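Local atomic coordinates of ribonuclease (PDB entry 1IYB), a protein that probably cleaves single-stranded RNA as a ribonuclease of the T2 family and binds guanosine-5'-monophosphate in a base-recognition pocket. Residues Pro18-Asp23 with Glu163-Glu168; Ile125-Ile130 with Tyr175-Cys180; Gly135-Pro138 with Phe142-Leu145. All blocks are in the same frame, centred on the assembly; numbering follows the deposited sequence.

Contact 1: Pro18-Asp23 with Glu163-Glu168; sequences PGSYCD and ECNVDE. With 5GP (guanosine-5'-monophosphate), chain C.
The carbonyl O of Asp23 takes the backbone N-H of Glu168 at 3.0 Å, in the carbonyl plane, though the N-H...O angle of 132° leaves the bond well bent. Glu168 CG lies against the same oxygen at 3.2 Å. Next to this bond the two aspartates meet: Asp23 OD2 comes to 3.4 Å from Asp167 CB, with the carboxylate planes turned 78° apart. Asp23 CG stands between its own backbone N and carbonyl carbon (chi1 67°), which swings the carboxylate in toward Asp167. The like charges, Asp23 OD2 and Asp167 OD1, stay 4.4 Å apart, and a water near both may bridge them; Asp23 OD2 also takes Gln173 NE2 and Asp167 OD2 takes Asn171 N. Asn165 lays its amide beside Ser20, OD1 3.0 Å from Ser20 O without bonding it, and gives ND2 to Gln173 OE1. Tyr21 points away from the 163-168 segment, and its ring has the guanine base over one face, CE1 3.5 Å from 5GP N1, as part of the nucleotide pocket. The short helix 18-21 thus lies by the end of the outer strand 161-166; Gln173 of strand 172-182 bonds both Asp23, just after the helix, and Asn165, and Leu174 O takes Ser20 OG.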
loop_
_atom_site.group_PDB
_atom_site.type_symbol
_atom_site.label_atom_id
_atom_site.label_comp_id
_atom_site.label_asym_id
_atom_site.label_seq_id
_atom_site.Cartn_x
_atom_site.Cartn_y
_atom_site.Cartn_z
ATOM N N PRO A 18 -21.999 -3.348 8.695
ATOM C CA PRO A 18 -21.737 -2.571 9.910
ATOM C C PRO A 18 -21.710 -3.376 11.209
ATOM O O PRO A 18 -20.936 -3.070 12.119
ATOM C CB PRO A 18 -22.834 -1.499 9.886
ATOM C CG PRO A 18 -23.922 -2.117 9.059
ATOM C CD PRO A 18 -23.155 -2.805 7.961
ATOM N N GLY A 19 -22.540 -4.408 11.293
ATOM C CA GLY A 19 -22.561 -5.220 12.498
ATOM C C GLY A 19 -21.240 -5.919 12.782
ATOM O O GLY A 19 -20.935 -6.237 13.933
ATOM N N SER A 20 -20.452 -6.161 11.737
ATOM C CA SER A 20 -19.164 -6.832 11.887
ATOM C C SER A 20 -18.002 -5.857 12.024
ATOM O O SER A 20 -16.914 -6.225 12.468
ATOM C CB SER A 20 -18.919 -7.765 10.701
ATOM O OG SER A 20 -19.807 -8.869 10.754
ATOM N N TYR A 21 -18.218 -4.613 11.621
ATOM C CA TYR A 21 -17.168 -3.615 11.751
ATOM C C TYR A 21 -17.207 -3.065 13.174
ATOM O O TYR A 21 -16.188 -2.641 13.718
ATOM C CB TYR A 21 -17.393 -2.458 10.772
ATOM C CG TYR A 21 -16.266 -1.444 10.758
ATOM C CD1 TYR A 21 -15.173 -1.603 9.910
ATOM C CD2 TYR A 21 -16.287 -0.335 11.604
ATOM C CE1 TYR A 21 -14.127 -0.682 9.900
ATOM C CE2 TYR A 21 -15.243 0.594 11.603
ATOM C CZ TYR A 21 -14.171 0.412 10.747
ATOM O OH TYR A 21 -13.150 1.332 10.717
ATOM N N CYS A 22 -18.391 -3.104 13.775
ATOM C CA CYS A 22 -18.604 -2.552 15.109
ATOM C C CYS A 22 -18.609 -3.469 16.328
ATOM O O CYS A 22 -18.820 -2.992 17.443
ATOM C CB CYS A 22 -19.908 -1.761 15.109
ATOM S SG CYS A 22 -19.824 -0.153 14.263
ATOM N N ASP A 23 -18.379 -4.765 16.145
ATOM C CA ASP A 23 -18.397 -5.670 17.291
ATOM C C ASP A 23 -17.055 -6.335 17.583
ATOM O O ASP A 23 -17.009 -7.423 18.160
ATOM C CB ASP A 23 -19.475 -6.738 17.090
ATOM C CG ASP A 23 -19.151 -7.681 15.953
ATOM O OD1 ASP A 23 -18.223 -7.372 15.179
ATOM O OD2 ASP A 23 -19.825 -8.725 15.829
ATOM N N GLU A 163 -15.392 -12.106 2.692
ATOM C CA GLU A 163 -14.307 -11.846 3.634
ATOM C C GLU A 163 -14.869 -11.830 5.044
ATOM O O GLU A 163 -15.934 -11.261 5.288
ATOM C CB GLU A 163 -13.652 -10.491 3.353
ATOM C CG GLU A 163 -12.421 -10.223 4.207
ATOM C CD GLU A 163 -11.987 -8.768 4.184
ATOM O OE1 GLU A 163 -12.317 -8.059 3.211
ATOM O OE2 GLU A 163 -11.308 -8.337 5.139
ATOM N N CYS A 164 -14.142 -12.445 5.970
ATOM C CA CYS A 164 -14.559 -12.507 7.363
ATOM C C CYS A 164 -13.536 -11.869 8.283
ATOM O O CYS A 164 -12.365 -11.737 7.933
ATOM C CB CYS A 164 -14.739 -13.967 7.798
ATOM S SG CYS A 164 -16.092 -14.826 6.943
ATOM N N ASN A 165 -14.001 -11.443 9.450
ATOM C CA ASN A 165 -13.118 -10.900 10.470
ATOM C C ASN A 165 -13.601 -11.542 11.766
ATOM O O ASN A 165 -14.477 -12.408 11.734
ATOM C CB ASN A 165 -13.143 -9.358 10.517
ATOM C CG ASN A 165 -14.430 -8.775 11.087
ATOM O OD1 ASN A 165 -14.461 -7.597 11.455
ATOM N ND2 ASN A 165 -15.483 -9.567 11.148
ATOM N N VAL A 166 -13.039 -11.151 12.900
ATOM C CA VAL A 166 -13.441 -11.758 14.160
ATOM C C VAL A 166 -14.056 -10.746 15.112
ATOM O O VAL A 166 -13.603 -9.607 15.187
ATOM C CB VAL A 166 -12.232 -12.423 14.854
ATOM C CG1 VAL A 166 -12.681 -13.132 16.115
ATOM C CG2 VAL A 166 -11.559 -13.399 13.901
ATOM N N ASP A 167 -15.093 -11.164 15.831
ATOM C CA ASP A 167 -15.744 -10.279 16.790
ATOM C C ASP A 167 -14.991 -10.385 18.110
ATOM O O ASP A 167 -13.913 -10.975 18.165
ATOM C CB ASP A 167 -17.218 -10.667 16.976
ATOM C CG ASP A 167 -17.397 -12.023 17.641
ATOM O OD1 ASP A 167 -18.552 -12.492 17.715
ATOM O OD2 ASP A 167 -16.398 -12.615 18.097
ATOM N N GLU A 168 -15.550 -9.815 19.173
ATOM C CA GLU A 168 -14.893 -9.866 20.473
ATOM C C GLU A 168 -14.902 -11.278 21.052
ATOM O O GLU A 168 -13.929 -11.705 21.673
ATOM C CB GLU A 168 -15.572 -8.907 21.455
ATOM C CG GLU A 168 -15.524 -7.450 21.036
ATOM C CD GLU A 168 -15.945 -6.512 22.151
ATOM O OE1 GLU A 168 -15.230 -6.448 23.175
ATOM O OE2 GLU A 168 -16.989 -5.841 22.007
HETATM P P 5GP C . -9.025 0.445 1.733
HETATM O O1P 5GP C . -7.768 0.146 1.041
HETATM O O2P 5GP C . -10.046 1.091 0.816
HETATM O O3P 5GP C . -9.608 -0.850 2.397
HETATM O "O5'" 5GP C . -8.832 1.470 2.996
HETATM C "C5'" 5GP C . -9.936 1.763 3.930
HETATM C "C4'" 5GP C . -9.573 2.755 5.061
HETATM O "O4'" 5GP C . -10.717 3.716 5.159
HETATM C "C3'" 5GP C . -9.429 2.250 6.494
HETATM O "O3'" 5GP C . -8.136 1.752 6.802
HETATM C "C2'" 5GP C . -9.774 3.461 7.368
HETATM O "O2'" 5GP C . -8.623 4.295 7.625
HETATM C "C1'" 5GP C . -10.841 4.170 6.549
HETATM N N9 5GP C . -12.265 4.136 7.007
HETATM C C8 5GP C . -13.079 5.167 7.423
HETATM N N7 5GP C . -14.330 4.837 7.667
HETATM C C5 5GP C . -14.331 3.457 7.383
HETATM C C6 5GP C . -15.421 2.527 7.462
HETATM O O6 5GP C . -16.580 2.744 7.796
HETATM N N1 5GP C . -15.011 1.209 7.090
HETATM C C2 5GP C . -13.716 0.876 6.699
HETATM N N2 5GP C . -13.552 -0.428 6.393
HETATM N N3 5GP C . -12.692 1.747 6.623
HETATM C C4 5GP C . -13.074 3.020 6.981
HETATM O O HOH W 1 -21.202 -10.531 17.796
#

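Contact 2: Ile125-Ile130 with Tyr175-Cys180; sequences INLLEI and YQIYIC
Helix-on-sheet packing in the hydrophobic core of the T2 ribonuclease fold brings Ile125 and Leu127, at the start of helix 127-133, onto one face of strand 172-182. Two pairs of aliphatic side chains make the contact. Leu127 and Ile177 reach toward each other tip to tip: Leu127 CD1 sits in the fork of Ile177, 3.8 Å from Ile177 CB and against both branches, and Leu127 CD2 adds a looser touch on Ile177 CG2. Two residues along the strand, Ile125 slides past Ile179 in the opposite direction, with CD1 3.8 Å from Ile179 CG2. The extended end of Ile125 (chi2 171°) carries that methyl out to the strand, bridging backbones whose CA atoms are 9.0 Å apart. All four side chains are buried. Between the two apolar residues, Asn126 is the N-cap of the helix: its OD1 accepts Glu129 N at 3.1 Å, nearly straight at 168°, the hydrogen arriving from above the carbonyl plane. Gln176 and Tyr178 point to the other face of the sheet, where both reach Glu163; Tyr175 and Gln176 both face Glu163 across a classic beta bulge. On the packed face, helix 145-156 joins in through Ile152 on Ile177 and Ile156 on Ile179, so strand 172-182, flanked by strands 10-16 and 161-166, is covered by both helices.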
loop_
_atom_site.group_PDB
_atom_site.type_symbol
_atom_site.label_atom_id
_atom_site.label_comp_id
_atom_site.label_asym_id
_atom_site.label_seq_id
_atom_site.Cartn_x
_atom_site.Cartn_y
_atom_site.Cartn_z
ATOM N N ILE A 125 -27.097 -4.102 -6.353
ATOM C CA ILE A 125 -26.770 -5.262 -5.535
ATOM C C ILE A 125 -27.104 -5.048 -4.060
ATOM O O ILE A 125 -26.229 -4.708 -3.259
ATOM C CB ILE A 125 -25.270 -5.586 -5.677
ATOM C CG1 ILE A 125 -24.915 -5.681 -7.164
ATOM C CG2 ILE A 125 -24.937 -6.885 -4.959
ATOM C CD1 ILE A 125 -23.439 -5.772 -7.440
ATOM N N ASN A 126 -28.373 -5.243 -3.710
ATOM C CA ASN A 126 -28.822 -5.081 -2.328
ATOM C C ASN A 126 -28.577 -6.409 -1.622
ATOM O O ASN A 126 -29.408 -7.319 -1.673
ATOM C CB ASN A 126 -30.311 -4.743 -2.288
ATOM C CG ASN A 126 -30.772 -4.307 -0.909
ATOM O OD1 ASN A 126 -30.358 -4.869 0.102
ATOM N ND2 ASN A 126 -31.647 -3.306 -0.865
ATOM N N LEU A 127 -27.431 -6.511 -0.964
ATOM C CA LEU A 127 -27.041 -7.735 -0.281
ATOM C C LEU A 127 -27.946 -8.154 0.867
ATOM O O LEU A 127 -28.227 -9.338 1.031
ATOM C CB LEU A 127 -25.604 -7.606 0.210
ATOM C CG LEU A 127 -24.587 -7.449 -0.920
ATOM C CD1 LEU A 127 -23.235 -7.064 -0.341
ATOM C CD2 LEU A 127 -24.494 -8.747 -1.712
ATOM N N LEU A 128 -28.403 -7.197 1.666
ATOM C CA LEU A 128 -29.274 -7.541 2.781
ATOM C C LEU A 128 -30.547 -8.198 2.262
ATOM O O LEU A 128 -30.970 -9.233 2.773
ATOM C CB LEU A 128 -29.635 -6.300 3.599
ATOM C CG LEU A 128 -30.555 -6.571 4.798
ATOM C CD1 LEU A 128 -29.821 -7.413 5.826
ATOM C CD2 LEU A 128 -31.007 -5.254 5.411
ATOM N N GLU A 129 -31.154 -7.604 1.239
ATOM C CA GLU A 129 -32.383 -8.160 0.681
ATOM C C GLU A 129 -32.172 -9.507 0.009
ATOM O O GLU A 129 -33.031 -10.383 0.089
ATOM C CB GLU A 129 -33.025 -7.174 -0.293
ATOM C CG GLU A 129 -33.692 -6.000 0.414
ATOM C CD GLU A 129 -34.495 -5.128 -0.529
ATOM O OE1 GLU A 129 -33.892 -4.525 -1.435
ATOM O OE2 GLU A 129 -35.731 -5.046 -0.362
ATOM N N ILE A 130 -31.036 -9.675 -0.657
ATOM C CA ILE A 130 -30.731 -10.937 -1.313
ATOM C C ILE A 130 -30.592 -12.027 -0.256
ATOM O O ILE A 130 -31.173 -13.106 -0.379
ATOM C CB ILE A 130 -29.407 -10.857 -2.110
ATOM C CG1 ILE A 130 -29.586 -9.967 -3.340
ATOM C CG2 ILE A 130 -28.948 -12.258 -2.507
ATOM C CD1 ILE A 130 -28.279 -9.614 -4.023
ATOM N N TYR A 175 -18.043 -10.296 7.116
ATOM C CA TYR A 175 -17.603 -8.908 7.190
ATOM C C TYR A 175 -17.767 -8.110 5.892
ATOM O O TYR A 175 -18.444 -7.082 5.879
ATOM C CB TYR A 175 -16.150 -8.897 7.675
ATOM C CG TYR A 175 -15.478 -7.549 7.710
ATOM C CD1 TYR A 175 -16.150 -6.418 8.172
ATOM C CD2 TYR A 175 -14.151 -7.410 7.309
ATOM C CE1 TYR A 175 -15.513 -5.182 8.231
ATOM C CE2 TYR A 175 -13.508 -6.183 7.366
ATOM C CZ TYR A 175 -14.194 -5.075 7.827
ATOM O OH TYR A 175 -13.558 -3.856 7.881
ATOM N N GLN A 176 -17.153 -8.559 4.803
ATOM C CA GLN A 176 -17.285 -7.841 3.538
ATOM C C GLN A 176 -17.606 -8.785 2.390
ATOM O O GLN A 176 -17.261 -9.969 2.427
ATOM C CB GLN A 176 -16.003 -7.064 3.211
ATOM C CG GLN A 176 -15.536 -6.138 4.324
ATOM C CD GLN A 176 -14.563 -5.086 3.837
ATOM O OE1 GLN A 176 -14.960 -3.976 3.495
ATOM N NE2 GLN A 176 -13.283 -5.435 3.791
ATOM N N ILE A 177 -18.275 -8.254 1.374
ATOM C CA ILE A 177 -18.648 -9.031 0.203
ATOM C C ILE A 177 -18.137 -8.318 -1.043
ATOM O O ILE A 177 -18.370 -7.122 -1.225
ATOM C CB ILE A 177 -20.177 -9.222 0.142
ATOM C CG1 ILE A 177 -20.612 -10.099 1.320
ATOM C CG2 ILE A 177 -20.591 -9.858 -1.190
ATOM C CD1 ILE A 177 -22.094 -10.395 1.370
ATOM N N TYR A 178 -17.423 -9.070 -1.877
ATOM C CA TYR A 178 -16.815 -8.566 -3.108
ATOM C C TYR A 178 -17.541 -9.050 -4.363
ATOM O O TYR A 178 -17.831 -10.239 -4.505
ATOM C CB TYR A 178 -15.357 -9.041 -3.203
ATOM C CG TYR A 178 -14.405 -8.544 -2.133
ATOM C CD1 TYR A 178 -14.680 -8.717 -0.774
ATOM C CD2 TYR A 178 -13.193 -7.953 -2.486
ATOM C CE1 TYR A 178 -13.765 -8.314 0.203
ATOM C CE2 TYR A 178 -12.272 -7.550 -1.520
ATOM C CZ TYR A 178 -12.563 -7.732 -0.181
ATOM O OH TYR A 178 -11.646 -7.338 0.768
ATOM N N ILE A 179 -17.812 -8.126 -5.279
ATOM C CA ILE A 179 -18.464 -8.444 -6.550
ATOM C C ILE A 179 -17.567 -7.836 -7.624
ATOM O O ILE A 179 -17.148 -6.690 -7.496
ATOM C CB ILE A 179 -19.868 -7.804 -6.647
ATOM C CG1 ILE A 179 -20.752 -8.315 -5.506
ATOM C CG2 ILE A 179 -20.492 -8.118 -8.001
ATOM C CD1 ILE A 179 -20.944 -9.806 -5.504
ATOM N N CYS A 180 -17.265 -8.587 -8.680
ATOM C CA CYS A 180 -16.385 -8.055 -9.717
ATOM C C CYS A 180 -17.069 -7.339 -10.881
ATOM O O CYS A 180 -18.150 -7.728 -11.329
ATOM C CB CYS A 180 -15.454 -9.168 -10.223
ATOM S SG CYS A 180 -14.241 -9.599 -8.935
#

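Contact 3: Gly135-Pro138 with Phe142-Leu145; sequences GIHP and FYSL. Unlike the reference sequence in segment 135-138: His137 (reference Asn).
Ile136 lays its CG2 methyl over the ring of Tyr143, 3.8 Å from the centroid and only 13° off the ring normal, a CH-pi contact. CG2 stands opposite the backbone N of Ile136 (chi1, measured to CG1, is -59°), which drops this branch over the ring while CG1 lies near the ring carbon CD2 at 3.9 Å. The two side chains run past each other in opposite directions, and the ring continues under the loop backbone, its CE2 3.6 Å from Ile136 CA. At the far end the hydroxyl OH accepts His137 N at 3.2 Å, with an N-H...O angle of 146°, and is also hydrogen-bonded to Asp139 OD1. The ring is thus fixed by a methyl over its face and by polar partners at its end. A leucine in its place would probably leave His137 N and Asp139 without their hydroxyl partner and open a gap beneath Ile136. Tyr143 pairs through its backbone with Ile203, strand 142-144 running antiparallel to strand 202-204, and Ser144 N-caps the helix that follows. The tyrosine packs over the residues that follow Gly135, which, with positive phi, is the C-prime residue of a Schellman motif closing helix 127-133.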
loop_
_atom_site.group_PDB
_atom_site.type_symbol
_atom_site.label_atom_id
_atom_site.label_comp_id
_atom_site.label_asym_id
_atom_site.label_seq_id
_atom_site.Cartn_x
_atom_site.Cartn_y
_atom_site.Cartn_z
ATOM N N GLY A 135 -33.458 -16.537 3.553
ATOM C CA GLY A 135 -33.518 -16.962 4.941
ATOM C C GLY A 135 -32.238 -16.753 5.730
ATOM O O GLY A 135 -32.045 -17.360 6.782
ATOM N N ILE A 136 -31.362 -15.895 5.218
ATOM C CA ILE A 136 -30.094 -15.593 5.874
ATOM C C ILE A 136 -30.217 -14.177 6.429
ATOM O O ILE A 136 -30.101 -13.201 5.692
ATOM C CB ILE A 136 -28.924 -15.684 4.861
ATOM C CG1 ILE A 136 -28.885 -17.097 4.265
ATOM C CG2 ILE A 136 -27.600 -15.350 5.539
ATOM C CD1 ILE A 136 -27.888 -17.283 3.133
ATOM N N HIS A 137 -30.470 -14.073 7.731
ATOM C CA HIS A 137 -30.652 -12.771 8.361
ATOM C C HIS A 137 -29.576 -12.401 9.369
ATOM O O HIS A 137 -28.927 -13.266 9.960
ATOM C CB HIS A 137 -32.012 -12.705 9.066
ATOM C CG HIS A 137 -33.141 -13.266 8.264
ATOM N ND1 HIS A 137 -33.532 -14.585 8.353
ATOM C CD2 HIS A 137 -33.955 -12.694 7.347
ATOM C CE1 HIS A 137 -34.539 -14.802 7.526
ATOM N NE2 HIS A 137 -34.816 -13.670 6.903
ATOM N N PRO A 138 -29.369 -11.090 9.572
ATOM C CA PRO A 138 -28.371 -10.585 10.518
ATOM C C PRO A 138 -28.954 -10.632 11.928
ATOM O O PRO A 138 -29.225 -9.598 12.543
ATOM C CB PRO A 138 -28.131 -9.162 10.026
ATOM C CG PRO A 138 -29.481 -8.757 9.537
ATOM C CD PRO A 138 -29.953 -9.988 8.784
ATOM N N PHE A 142 -25.659 -18.423 12.782
ATOM C CA PHE A 142 -24.551 -18.891 11.962
ATOM C C PHE A 142 -25.053 -19.505 10.665
ATOM O O PHE A 142 -26.070 -20.200 10.641
ATOM C CB PHE A 142 -23.697 -19.901 12.732
ATOM C CG PHE A 142 -22.853 -19.277 13.804
ATOM C CD1 PHE A 142 -23.440 -18.729 14.942
ATOM C CD2 PHE A 142 -21.471 -19.205 13.663
ATOM C CE1 PHE A 142 -22.662 -18.117 15.922
ATOM C CE2 PHE A 142 -20.685 -18.597 14.637
ATOM C CZ PHE A 142 -21.281 -18.051 15.769
ATOM N N TYR A 143 -24.335 -19.229 9.582
ATOM C CA TYR A 143 -24.702 -19.726 8.267
ATOM C C TYR A 143 -23.478 -20.283 7.565
ATOM O O TYR A 143 -22.354 -19.864 7.839
ATOM C CB TYR A 143 -25.305 -18.591 7.431
ATOM C CG TYR A 143 -26.465 -17.896 8.106
ATOM C CD1 TYR A 143 -26.252 -16.878 9.038
ATOM C CD2 TYR A 143 -27.775 -18.289 7.851
ATOM C CE1 TYR A 143 -27.321 -16.271 9.703
ATOM C CE2 TYR A 143 -28.848 -17.692 8.507
ATOM C CZ TYR A 143 -28.616 -16.687 9.430
ATOM O OH TYR A 143 -29.679 -16.103 10.080
ATOM N N SER A 144 -23.690 -21.228 6.656
ATOM C CA SER A 144 -22.569 -21.806 5.938
ATOM C C SER A 144 -22.078 -20.800 4.913
ATOM O O SER A 144 -22.862 -20.036 4.347
ATOM C CB SER A 144 -22.972 -23.107 5.233
ATOM O OG SER A 144 -23.860 -22.865 4.159
ATOM N N LEU A 145 -20.771 -20.801 4.685
ATOM C CA LEU A 145 -20.167 -19.898 3.722
ATOM C C LEU A 145 -20.788 -20.120 2.343
ATOM O O LEU A 145 -21.114 -19.168 1.628
ATOM C CB LEU A 145 -18.660 -20.143 3.673
ATOM C CG LEU A 145 -17.838 -19.349 2.664
ATOM C CD1 LEU A 145 -17.972 -17.860 2.938
ATOM C CD2 LEU A 145 -16.383 -19.790 2.762
#

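In the fold
Contacts 1 and 2 meet in the four-stranded sheet, where strands 161-166 and 172-182 are neighbours: their centres are 15 Å apart, and Glu163 OE1 probably bonds Tyr178 OH at 2.6 Å. They also share the nucleotide site. Tyr21 of contact 1 and Tyr175 of contact 2 both belong to the guanosine-5'-monophosphate pocket and pack together, Tyr21 CD1 being 3.4 Å from Tyr175 OH. The aliphatic packing of contact 2 is farther off, the Ile177 side chain about 13 Å from the ligand. Contact 3 follows helix 127-133 in the chain and touches contact 2 through Leu128 CD1 and Pro138 CD at 3.9 Å; its nearest atoms stop about 5 Å short of contact 1.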